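Non-ribosomal peptide synthetase (Methanobrevibacter ruminantium, PDB 6VTJ) probably carries a thioester-bound peptide on a phosphopantetheine arm and releases it by NAD(P)H-dependent reduction, as a thiolation-reductase didomain. Local coordinates at residues K99-G104 with V303-T308. Numbering follows the deposited sequence.
Sequences KNYNYG and VLQAAT
Tyr101 reaches across to Gln305, its hydroxyl oxygen lying alongside the methylenes (OH 3.5 Å from Gln305 CB) and meeting the amide in the amide's own plane, with OH 2.6 Å from Gln305 OE1. The latter is a hydrogen bond donated by the phenol; its C=O...donor angle of 120° and its position in the carbonyl plane place it on a lone pair of OE1. The amide oxygen lies at the edge of the ring, 3.4 Å from Tyr101 CE1, and the ring and amide planes are 19° apart, so the two flat groups meet nearly coplanar rather than stacked. On the helix side, Gln305 keeps CG anti to its backbone nitrogen (chi1 -175°) and runs extended, which carries the amide out to the phenol. Across the ring from CE1, Tyr101 CD2 sits 3.6 Å above the plane of Tyr103, over its centre, and Arg301 makes a cation-pi contact with Tyr101. A phenylalanine in place of Tyr101 would probably leave Gln305 OE1 without this donor and its amide freer to turn. Between the tyrosines in sequence, Asn102 OD1 accepts from Gly104 N at 3.1 Å, closing an Asx turn where helix 104-111 begins. The Tyr101-Gln305 bond is a small surface contact joining the loop before that helix to helix 291-308, whose Val303 and Leu304 pack on strand 313-322 in the Rossmann-type α/β fold expected of the reductase domain.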
ATOM      1  N   LYS A  99       3.441  12.595 -17.863  1.00 40.11           N
ATOM      2  CA  LYS A  99       4.286  12.699 -19.048  1.00 39.36           C
ATOM      3  C   LYS A  99       4.833  14.104 -19.289  1.00 39.67           C
ATOM      4  O   LYS A  99       5.829  14.247 -20.005  1.00 41.64           O
ATOM      5  CB  LYS A  99       3.513  12.229 -20.282  1.00 37.00           C
ATOM      6  CG  LYS A  99       3.211  10.741 -20.284  1.00 41.17           C
ATOM      7  CD  LYS A  99       2.263  10.391 -21.412  1.00 43.64           C
ATOM      8  CE  LYS A  99       2.047   8.888 -21.527  1.00 50.54           C
ATOM      9  NZ  LYS A  99       0.752   8.569 -22.210  1.00 51.56           N
ATOM     10  N   ASN A 100       4.224  15.141 -18.711  1.00 38.49           N
ATOM     11  CA  ASN A 100       4.661  16.517 -18.963  1.00 39.58           C
ATOM     12  C   ASN A 100       5.736  16.878 -17.944  1.00 38.84           C
ATOM     13  O   ASN A 100       5.522  17.631 -16.992  1.00 37.34           O
ATOM     14  CB  ASN A 100       3.487  17.484 -18.901  1.00 39.97           C
ATOM     15  CG  ASN A 100       3.924  18.924 -19.035  1.00 41.45           C
ATOM     16  OD1 ASN A 100       4.690  19.270 -19.945  1.00 42.42           O
ATOM     17  ND2 ASN A 100       3.465  19.775 -18.114  1.00 36.84           N
ATOM     18  N   TYR A 101       6.927  16.334 -18.164  1.00 39.47           N
ATOM     19  CA  TYR A 101       7.981  16.428 -17.166  1.00 38.03           C
ATOM     20  C   TYR A 101       9.289  16.038 -17.821  1.00 35.51           C
ATOM     21  O   TYR A 101       9.324  15.144 -18.674  1.00 38.09           O
ATOM     22  CB  TYR A 101       7.690  15.516 -15.962  1.00 37.31           C
ATOM     23  CG  TYR A 101       8.430  15.893 -14.688  1.00 37.50           C
ATOM     24  CD1 TYR A 101       7.883  16.796 -13.783  1.00 37.11           C
ATOM     25  CD2 TYR A 101       9.654  15.331 -14.386  1.00 34.51           C
ATOM     26  CE1 TYR A 101       8.545  17.133 -12.616  1.00 39.42           C
ATOM     27  CE2 TYR A 101      10.333  15.668 -13.219  1.00 36.85           C
ATOM     28  CZ  TYR A 101       9.774  16.570 -12.342  1.00 35.31           C
ATOM     29  OH  TYR A 101      10.440  16.906 -11.190  1.00 39.19           O
ATOM     30  N   ASN A 102      10.349  16.725 -17.427  1.00 39.36           N
ATOM     31  CA  ASN A 102      11.703  16.412 -17.853  1.00 39.57           C
ATOM     32  C   ASN A 102      12.371  15.613 -16.734  1.00 34.84           C
ATOM     33  O   ASN A 102      12.715  16.168 -15.689  1.00 34.91           O
ATOM     34  CB  ASN A 102      12.465  17.700 -18.165  1.00 41.94           C
ATOM     35  CG  ASN A 102      13.749  17.444 -18.924  1.00 50.52           C
ATOM     36  OD1 ASN A 102      14.435  16.442 -18.687  1.00 46.58           O
ATOM     37  ND2 ASN A 102      14.096  18.355 -19.833  1.00 47.36           N
ATOM     38  N   TYR A 103      12.556  14.315 -16.949  1.00 34.13           N
ATOM     39  CA  TYR A 103      13.135  13.444 -15.931  1.00 35.06           C
ATOM     40  C   TYR A 103      14.663  13.393 -15.970  1.00 37.62           C
ATOM     41  O   TYR A 103      15.250  12.518 -15.337  1.00 42.77           O
ATOM     42  CB  TYR A 103      12.566  12.028 -16.065  1.00 30.90           C
ATOM     43  CG  TYR A 103      11.092  11.936 -15.713  1.00 34.85           C
ATOM     44  CD1 TYR A 103      10.682  11.727 -14.398  1.00 32.02           C
ATOM     45  CD2 TYR A 103      10.114  12.065 -16.689  1.00 34.31           C
ATOM     46  CE1 TYR A 103       9.335  11.642 -14.067  1.00 31.61           C
ATOM     47  CE2 TYR A 103       8.750  11.992 -16.362  1.00 34.96           C
ATOM     48  CZ  TYR A 103       8.376  11.778 -15.048  1.00 34.62           C
ATOM     49  OH  TYR A 103       7.041  11.706 -14.714  1.00 31.96           O
ATOM     50  N   GLY A 104      15.321  14.309 -16.684  1.00 37.83           N
ATOM     51  CA  GLY A 104      16.765  14.211 -16.833  1.00 36.75           C
ATOM     52  C   GLY A 104      17.513  14.330 -15.519  1.00 39.15           C
ATOM     53  O   GLY A 104      18.362  13.492 -15.195  1.00 38.25           O
ATOM     54  N   VAL A 303       9.673  14.080  -4.299  1.00 26.92           N
ATOM     55  CA  VAL A 303      10.783  13.924  -3.367  1.00 26.46           C
ATOM     56  C   VAL A 303      12.110  14.064  -4.109  1.00 29.42           C
ATOM     57  O   VAL A 303      13.005  14.817  -3.695  1.00 29.28           O
ATOM     58  CB  VAL A 303      10.675  12.575  -2.635  1.00 27.23           C
ATOM     59  CG1 VAL A 303      11.957  12.292  -1.871  1.00 25.76           C
ATOM     60  CG2 VAL A 303       9.461  12.550  -1.702  1.00 24.08           C
ATOM     61  N   LEU A 304      12.237  13.373  -5.248  1.00 27.86           N
ATOM     62  CA  LEU A 304      13.480  13.441  -6.020  1.00 29.78           C
ATOM     63  C   LEU A 304      13.694  14.825  -6.653  1.00 32.29           C
ATOM     64  O   LEU A 304      14.841  15.278  -6.779  1.00 28.10           O
ATOM     65  CB  LEU A 304      13.486  12.340  -7.083  1.00 24.86           C
ATOM     66  CG  LEU A 304      13.639  10.910  -6.535  1.00 25.34           C
ATOM     67  CD1 LEU A 304      13.325   9.827  -7.576  1.00 21.55           C
ATOM     68  CD2 LEU A 304      15.046  10.711  -5.989  1.00 25.21           C
ATOM     69  N   GLN A 305      12.618  15.510  -7.063  1.00 29.46           N
ATOM     70  CA  GLN A 305      12.737  16.898  -7.501  1.00 30.41           C
ATOM     71  C   GLN A 305      13.381  17.772  -6.424  1.00 30.50           C
ATOM     72  O   GLN A 305      14.365  18.493  -6.684  1.00 31.63           O
ATOM     73  CB  GLN A 305      11.351  17.421  -7.864  1.00 31.19           C
ATOM     74  CG  GLN A 305      11.334  18.819  -8.459  1.00 31.57           C
ATOM     75  CD  GLN A 305       9.926  19.237  -8.824  1.00 40.16           C
ATOM     76  OE1 GLN A 305       9.262  18.581  -9.628  1.00 36.96           O
ATOM     77  NE2 GLN A 305       9.448  20.315  -8.209  1.00 40.73           N
ATOM     78  N   ALA A 306      12.821  17.737  -5.205  1.00 30.84           N
ATOM     79  CA  ALA A 306      13.419  18.494  -4.101  1.00 32.48           C
ATOM     80  C   ALA A 306      14.881  18.115  -3.902  1.00 34.96           C
ATOM     81  O   ALA A 306      15.707  18.964  -3.535  1.00 31.66           O
ATOM     82  CB  ALA A 306      12.652  18.264  -2.802  1.00 29.67           C
ATOM     83  N   ALA A 307      15.213  16.836  -4.119  1.00 31.77           N
ATOM     84  CA  ALA A 307      16.613  16.427  -4.045  1.00 33.03           C
ATOM     85  C   ALA A 307      17.452  17.109  -5.116  1.00 34.09           C
ATOM     86  O   ALA A 307      18.599  17.484  -4.860  1.00 34.34           O
ATOM     87  CB  ALA A 307      16.739  14.911  -4.172  1.00 32.90           C
ATOM     88  N   THR A 308      16.907  17.262  -6.330  1.00 36.33           N
ATOM     89  CA  THR A 308      17.651  17.967  -7.376  1.00 36.25           C
ATOM     90  C   THR A 308      17.867  19.415  -7.002  1.00 36.17           C
ATOM     91  O   THR A 308      18.744  20.064  -7.569  1.00 42.28           O
ATOM     92  CB  THR A 308      16.960  17.936  -8.745  1.00 39.14           C
ATOM     93  OG1 THR A 308      15.807  18.793  -8.736  1.00 38.16           O
ATOM     94  CG2 THR A 308      16.559  16.536  -9.137  1.00 37.70           C
TER